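Local coordinates for putative uncharacterized protein TTHA0988 (Thermus thermophilus, PDB 3OEP) that is of unknown function but is a homologue of KipI and KipA with cyclophilin-like domains, wrongly taken for an allophanate hydrolase, at residues A42-Y47 / L436-L442; L117-G122 / G243-L247; A132-P136 / V152-Q156. One frame throughout, in Å; residues are numbered along the deposited sequence.

Contacts 1 and 2 join the subdomain C and D part of the chain to the subdomain A and B part, whereas contact 3 lies wholly within the first. Along the chain they are nested, 3 inside 2 inside 1. The centres of contacts 1 and 2 are 11 Å apart, and the centre of contact 3 lies 21 Å from that of contact 1 and 22 Å from that of contact 2. Strands 112-117 and 124-127 connect them: Tyr43 bonds to Tyr115 through the backbone, 117-122 joins the two strands, and 156-159 pairs with 124-127. Leu436 also packs on Gln156, so contacts 1 and 3 touch. The interface between the two parts is thus tied to the cyclophilin-like sheet.

Contact 1. Residues A42-Y47 / L436-L442; sequences AYGVLY and LSEPTPL
With CG anti to its carbonyl carbon (chi1 -49°), the Tyr43 ring lies against 436-437, while Tyr47, whose CG is anti to the backbone N (chi1 179°), stretches its ring along 439-441. Both methyls of Leu436 sit on one face of the Tyr43 ring, CD1 making a CH-pi contact 4.1 Å from the centroid and 14° off the normal. Ser437 O meets the same ring at its edge, 3.2 Å from Tyr43 CE2. Tyr47 passes Pro439 in the opposite direction, with Tyr47 CB 3.5 Å from Pro439 CB, and its hydroxyl ends beside Pro441, the two side chains crossing at about a right angle with Tyr47 OH 3.7 Å from Pro441 CB. Between these two tyrosines, Ala42 CB fills in against Pro439 CD at 4.0 Å.

No direct hydrogen bond crosses the contact; waters do the polar work. One donates to both Ala42 O and Ser437 O (2.8 Å to the latter). Another links Tyr43 OH to Ser437 N, accepting from that N at 3.0 Å. The carboxylate of Glu438 turns elsewhere, to a salt bridge with Arg8.

Ala42 and Val45 bond to each other through both backbone N-H groups, closing a type II' turn with Tyr43 and Gly44 at its corners. The arrangement is that of a beta hairpin with a two-residue type II' loop, formed by strands 36-42 and 45-50, with a proline-bearing segment of the chain's other half running alongside.

Contact 2. Residues L117-G122 / G243-L247; sequences LGFTPG and GHLGL
The one direct hydrogen bond between the loops runs from Gly122 N to Leu245 O, 3.0 Å long with an N-H...O angle of 158°, the donor tilted somewhat from the carbonyl plane. The same oxygen receives a CA-H contact from Pro121, with Pro121 CA and Leu245 O 3.5 Å apart, so two neighbouring residues grip it.

Waters add two further bridges. One lies between Leu117 O and Gly243 O, the other between Gly118 O and Gly246 O; Gly118 O is also hydrogen-bonded to Ser462 OG.

The backbones press together at two glycines, Gly118 CA and Gly246 CA being 3.4 Å apart, leaving no room for a beta carbon on either, and both have positive phi angles. Apolar side chains frame this point. Leu117, with CG anti to the backbone N (chi1 -169°), runs alongside Leu245, their CD2 methyls 4.0 Å apart, while Pro121 CG packs 4.3 Å from Leu247 CD2.

The first loop connects strands 112-117 and 124-127; the second follows strand 233-235 and precedes helix 255-264, with Asp38 accepting from Gly243 N and Leu247 reaching Leu346 and Ile357.

Contact 3. Residues A132-P136 / V152-Q156; sequences ALRLP and VAGVQ
Leu135 and Gly154 meet through their backbones at the tightly packed side of this contact. Gly154 N donates to Leu135 O over 2.8 Å, almost straight at 178°, although the donor stands well above the carbonyl plane. The same oxygen also takes a CA-H contact from Ala153, its CA being 3.5 Å from Leu135 O. Alongside, Leu135 CD2 packs 3.9 Å from Val152 CG2, the two side chains crossing at about a right angle, with helix 89-96 beside the leucine and helix 100-108 beside the valine. A water fills the angle between the segments: it accepts from Leu135 N at 3.0 Å and lies 2.9 Å from Leu133 O, with Gly154 O as another acceptor.

The looser side faces solvent and is built on Arg134 and Val155. The arginine chain, extended from CG to NE, runs beside Val155 and lays one guanidinium face over that residue, Val155 CG2 lying 3.6 Å from Arg134 CZ. Nearer the backbone, Arg134 CG touches Gly154 O at 3.4 Å. Arg134 NE is held by Val129 O, whereas the ion pair of NH2 with Glu128 is long and weak. With an alanine here, Val129 O would probably lose this donor and Val155 CG2 the guanidinium lying over it.

Gly154, with its positive phi (54°), takes the second position of the type II' turn from Ala153 to Gln156. The Gly154 N to Leu135 O bond and the bridging water hold this hairpin turn against 132-136; the arginine adds a flat cationic face, whose charge probably contributes little to the hold.

Contact 1. Residues A42-Y47 / L436-L442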
# COMPACT_ATOMS: atom_id res chain seq x y z
N ALA A 42 13.70 8.57 -2.89
CA ALA A 42 12.85 9.56 -3.57
C ALA A 42 13.55 10.90 -3.46
O ALA A 42 13.79 11.38 -2.35
CB ALA A 42 11.48 9.63 -2.92
N TYR A 43 13.92 11.47 -4.60
CA TYR A 43 14.70 12.70 -4.62
C TYR A 43 15.96 12.49 -3.77
O TYR A 43 16.64 11.48 -3.94
CB TYR A 43 13.85 13.89 -4.17
CG TYR A 43 12.53 13.95 -4.88
CD1 TYR A 43 12.43 14.49 -6.15
CD2 TYR A 43 11.38 13.45 -4.28
CE1 TYR A 43 11.21 14.53 -6.81
CE2 TYR A 43 10.16 13.49 -4.93
CZ TYR A 43 10.09 14.03 -6.19
OH TYR A 43 8.87 14.07 -6.82
N GLY A 44 16.26 13.40 -2.84
CA GLY A 44 17.47 13.26 -2.02
C GLY A 44 17.29 12.45 -0.74
O GLY A 44 18.15 12.48 0.12
N VAL A 45 16.19 11.71 -0.63
CA VAL A 45 15.85 11.01 0.61
C VAL A 45 15.89 9.50 0.41
O VAL A 45 15.44 8.99 -0.63
CB VAL A 45 14.45 11.40 1.09
CG1 VAL A 45 14.10 10.68 2.39
CG2 VAL A 45 14.35 12.91 1.27
N LEU A 46 16.42 8.79 1.40
CA LEU A 46 16.37 7.34 1.44
C LEU A 46 15.69 6.92 2.73
O LEU A 46 16.13 7.28 3.81
CB LEU A 46 17.78 6.74 1.36
CG LEU A 46 17.90 5.22 1.45
CD1 LEU A 46 17.11 4.53 0.34
CD2 LEU A 46 19.37 4.81 1.41
N TYR A 47 14.59 6.18 2.61
CA TYR A 47 13.89 5.63 3.76
C TYR A 47 14.24 4.16 3.91
O TYR A 47 14.12 3.38 2.95
CB TYR A 47 12.38 5.79 3.58
CG TYR A 47 11.56 5.24 4.73
CD1 TYR A 47 11.68 5.77 6.01
CD2 TYR A 47 10.67 4.19 4.54
CE1 TYR A 47 10.94 5.27 7.07
CE2 TYR A 47 9.91 3.68 5.60
CZ TYR A 47 10.06 4.23 6.86
OH TYR A 47 9.34 3.76 7.94
N LEU A 436 7.84 18.10 -1.22
CA LEU A 436 8.12 17.04 -2.19
C LEU A 436 7.77 15.69 -1.59
O LEU A 436 7.89 15.48 -0.38
CB LEU A 436 9.60 17.02 -2.62
CG LEU A 436 10.07 17.93 -3.75
CD1 LEU A 436 11.57 17.76 -3.94
CD2 LEU A 436 9.34 17.67 -5.06
N SER A 437 7.32 14.77 -2.44
CA SER A 437 6.93 13.44 -1.98
C SER A 437 8.13 12.71 -1.40
O SER A 437 9.24 12.78 -1.95
CB SER A 437 6.32 12.62 -3.11
OG SER A 437 5.05 13.13 -3.47
N GLU A 438 7.92 12.06 -0.27
CA GLU A 438 8.92 11.18 0.30
C GLU A 438 8.25 9.88 0.72
O GLU A 438 7.02 9.80 0.80
CB GLU A 438 9.64 11.86 1.46
CG GLU A 438 8.84 12.00 2.73
CD GLU A 438 9.65 12.60 3.87
OE1 GLU A 438 9.27 12.39 5.04
OE2 GLU A 438 10.67 13.27 3.59
N PRO A 439 9.06 8.83 0.95
CA PRO A 439 8.51 7.55 1.31
C PRO A 439 7.67 7.61 2.58
O PRO A 439 8.05 8.27 3.55
CB PRO A 439 9.75 6.68 1.53
CG PRO A 439 10.81 7.34 0.71
CD PRO A 439 10.53 8.78 0.83
N THR A 440 6.53 6.93 2.55
CA THR A 440 5.59 6.95 3.66
C THR A 440 6.00 5.94 4.74
O THR A 440 6.38 4.81 4.42
CB THR A 440 4.17 6.62 3.19
OG1 THR A 440 4.19 5.38 2.48
CG2 THR A 440 3.66 7.73 2.27
N PRO A 441 5.94 6.35 6.01
CA PRO A 441 6.21 5.45 7.13
C PRO A 441 4.94 4.75 7.61
O PRO A 441 3.91 5.40 7.67
CB PRO A 441 6.74 6.40 8.20
CG PRO A 441 6.02 7.68 7.96
CD PRO A 441 5.69 7.73 6.48
N LEU A 442 5.02 3.46 7.93
CA LEU A 442 3.85 2.74 8.47
C LEU A 442 3.48 3.37 9.81
O LEU A 442 4.34 3.55 10.67
CB LEU A 442 4.15 1.25 8.64
CG LEU A 442 2.99 0.33 9.01
CD1 LEU A 442 1.91 0.32 7.92
CD2 LEU A 442 3.50 -1.09 9.25
O HOH W 1 11.82 12.95 -0.90
O HOH W 2 6.73 15.12 -5.34

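Contact 2. Residues L117-G122 / G243-L247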
# COMPACT_ATOMS: atom_id res chain seq x y z
N LEU A 117 9.61 6.89 -7.90
CA LEU A 117 8.77 5.96 -8.61
C LEU A 117 7.83 5.38 -7.60
O LEU A 117 8.25 4.94 -6.54
CB LEU A 117 9.61 4.85 -9.23
CG LEU A 117 8.94 3.91 -10.24
CD1 LEU A 117 8.69 4.63 -11.55
CD2 LEU A 117 9.83 2.70 -10.48
N GLY A 118 6.54 5.42 -7.91
CA GLY A 118 5.59 4.61 -7.18
C GLY A 118 4.52 5.32 -6.38
O GLY A 118 3.98 4.73 -5.44
N PHE A 119 4.16 6.55 -6.74
CA PHE A 119 3.01 7.19 -6.10
C PHE A 119 1.79 6.25 -6.19
O PHE A 119 1.02 6.09 -5.24
CB PHE A 119 2.70 8.54 -6.74
CG PHE A 119 1.62 9.29 -6.04
CD1 PHE A 119 0.31 9.28 -6.52
CD2 PHE A 119 1.89 10.00 -4.87
CE1 PHE A 119 -0.70 9.98 -5.86
CE2 PHE A 119 0.90 10.69 -4.20
CZ PHE A 119 -0.40 10.68 -4.70
N THR A 120 1.64 5.64 -7.37
CA THR A 120 0.93 4.38 -7.53
C THR A 120 1.96 3.47 -8.21
O THR A 120 2.94 3.98 -8.76
CB THR A 120 -0.34 4.52 -8.40
OG1 THR A 120 0.01 4.99 -9.71
CG2 THR A 120 -1.32 5.50 -7.77
N PRO A 121 1.76 2.14 -8.19
CA PRO A 121 2.79 1.27 -8.76
C PRO A 121 3.26 1.70 -10.16
O PRO A 121 2.45 1.88 -11.06
CB PRO A 121 2.11 -0.09 -8.77
CG PRO A 121 1.25 -0.04 -7.55
CD PRO A 121 0.72 1.37 -7.50
N GLY A 122 4.57 1.89 -10.32
CA GLY A 122 5.16 2.23 -11.62
C GLY A 122 5.08 3.69 -12.05
O GLY A 122 5.62 4.04 -13.10
N GLY A 243 8.77 -1.17 -2.09
CA GLY A 243 8.38 0.24 -1.98
C GLY A 243 8.99 1.14 -3.03
O GLY A 243 8.38 2.13 -3.44
N HIS A 244 10.19 0.80 -3.49
CA HIS A 244 10.86 1.56 -4.53
C HIS A 244 10.14 1.50 -5.89
O HIS A 244 10.45 2.27 -6.80
CB HIS A 244 12.33 1.11 -4.67
CG HIS A 244 12.50 -0.25 -5.27
ND1 HIS A 244 12.21 -1.41 -4.59
CD2 HIS A 244 12.95 -0.63 -6.49
CE1 HIS A 244 12.46 -2.45 -5.37
NE2 HIS A 244 12.92 -2.00 -6.53
N LEU A 245 9.19 0.57 -6.01
CA LEU A 245 8.37 0.43 -7.21
C LEU A 245 6.94 0.91 -7.00
O LEU A 245 6.14 0.87 -7.93
CB LEU A 245 8.33 -1.04 -7.63
CG LEU A 245 9.68 -1.69 -7.91
CD1 LEU A 245 9.49 -3.21 -8.04
CD2 LEU A 245 10.32 -1.09 -9.15
N GLY A 246 6.61 1.34 -5.78
CA GLY A 246 5.24 1.73 -5.45
C GLY A 246 4.37 0.62 -4.90
O GLY A 246 3.16 0.80 -4.77
N LEU A 247 4.96 -0.53 -4.56
CA LEU A 247 4.20 -1.67 -4.08
C LEU A 247 4.05 -1.60 -2.57
O LEU A 247 5.03 -1.52 -1.84
CB LEU A 247 4.89 -2.97 -4.49
CG LEU A 247 4.95 -3.21 -6.00
CD1 LEU A 247 5.90 -4.35 -6.32
CD2 LEU A 247 3.56 -3.47 -6.56
O HOH W 3 8.41 4.83 -3.91
O HOH W 4 2.14 3.28 -3.98

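Contact 3. Residues A132-P136 / V152-Q156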
# COMPACT_ATOMS: atom_id res chain seq x y z
N ALA A 132 9.77 27.58 -18.65
CA ALA A 132 8.61 28.16 -19.33
C ALA A 132 7.34 27.30 -19.24
O ALA A 132 6.25 27.81 -19.45
CB ALA A 132 8.94 28.44 -20.80
N LEU A 133 7.49 26.01 -18.92
CA LEU A 133 6.36 25.08 -18.84
C LEU A 133 5.94 24.79 -17.40
O LEU A 133 5.04 23.98 -17.17
CB LEU A 133 6.70 23.79 -19.60
CG LEU A 133 5.62 22.72 -19.74
CD1 LEU A 133 4.30 23.28 -20.26
CD2 LEU A 133 6.12 21.58 -20.65
N ARG A 134 6.55 25.46 -16.43
CA ARG A 134 6.23 25.20 -15.02
C ARG A 134 4.97 25.92 -14.58
O ARG A 134 4.90 27.15 -14.63
CB ARG A 134 7.41 25.58 -14.13
CG ARG A 134 8.63 24.75 -14.42
CD ARG A 134 9.80 25.08 -13.51
NE ARG A 134 11.01 24.44 -14.00
CZ ARG A 134 12.23 24.65 -13.52
NH1 ARG A 134 12.42 25.48 -12.50
NH2 ARG A 134 13.27 24.01 -14.07
N LEU A 135 3.98 25.16 -14.13
CA LEU A 135 2.79 25.77 -13.55
C LEU A 135 2.20 24.89 -12.47
O LEU A 135 2.38 23.67 -12.49
CB LEU A 135 1.76 26.11 -14.63
CG LEU A 135 0.72 25.08 -15.03
CD1 LEU A 135 -0.32 25.68 -15.99
CD2 LEU A 135 1.43 23.88 -15.66
N PRO A 136 1.49 25.50 -11.51
CA PRO A 136 1.00 24.75 -10.37
C PRO A 136 -0.05 23.71 -10.73
O PRO A 136 -0.73 23.83 -11.76
CB PRO A 136 0.38 25.83 -9.46
CG PRO A 136 0.96 27.09 -9.90
CD PRO A 136 1.24 26.95 -11.35
N VAL A 152 1.89 17.50 -16.03
CA VAL A 152 2.92 18.36 -15.44
C VAL A 152 2.40 19.13 -14.24
O VAL A 152 1.23 19.53 -14.17
CB VAL A 152 3.53 19.35 -16.46
CG1 VAL A 152 4.23 18.61 -17.60
CG2 VAL A 152 2.47 20.32 -17.01
N ALA A 153 3.30 19.35 -13.29
CA ALA A 153 3.03 20.24 -12.17
C ALA A 153 4.38 20.77 -11.69
O ALA A 153 5.25 19.99 -11.29
CB ALA A 153 2.30 19.52 -11.06
N GLY A 154 4.53 22.08 -11.76
CA GLY A 154 5.79 22.74 -11.44
C GLY A 154 6.94 22.15 -12.24
O GLY A 154 6.85 21.98 -13.45
N VAL A 155 8.03 21.82 -11.54
CA VAL A 155 9.24 21.29 -12.17
C VAL A 155 9.13 19.80 -12.56
O VAL A 155 10.06 19.24 -13.14
CB VAL A 155 10.47 21.50 -11.24
CG1 VAL A 155 10.43 20.54 -10.07
CG2 VAL A 155 11.79 21.38 -12.02
N GLN A 156 7.99 19.17 -12.25
CA GLN A 156 7.84 17.73 -12.46
C GLN A 156 6.87 17.37 -13.57
O GLN A 156 5.90 18.08 -13.83
CB GLN A 156 7.37 17.06 -11.17
CG GLN A 156 8.32 17.23 -10.01
CD GLN A 156 7.94 16.35 -8.85
OE1 GLN A 156 8.48 15.26 -8.70
NE2 GLN A 156 6.97 16.78 -8.06
O HOH W 5 4.41 22.28 -14.90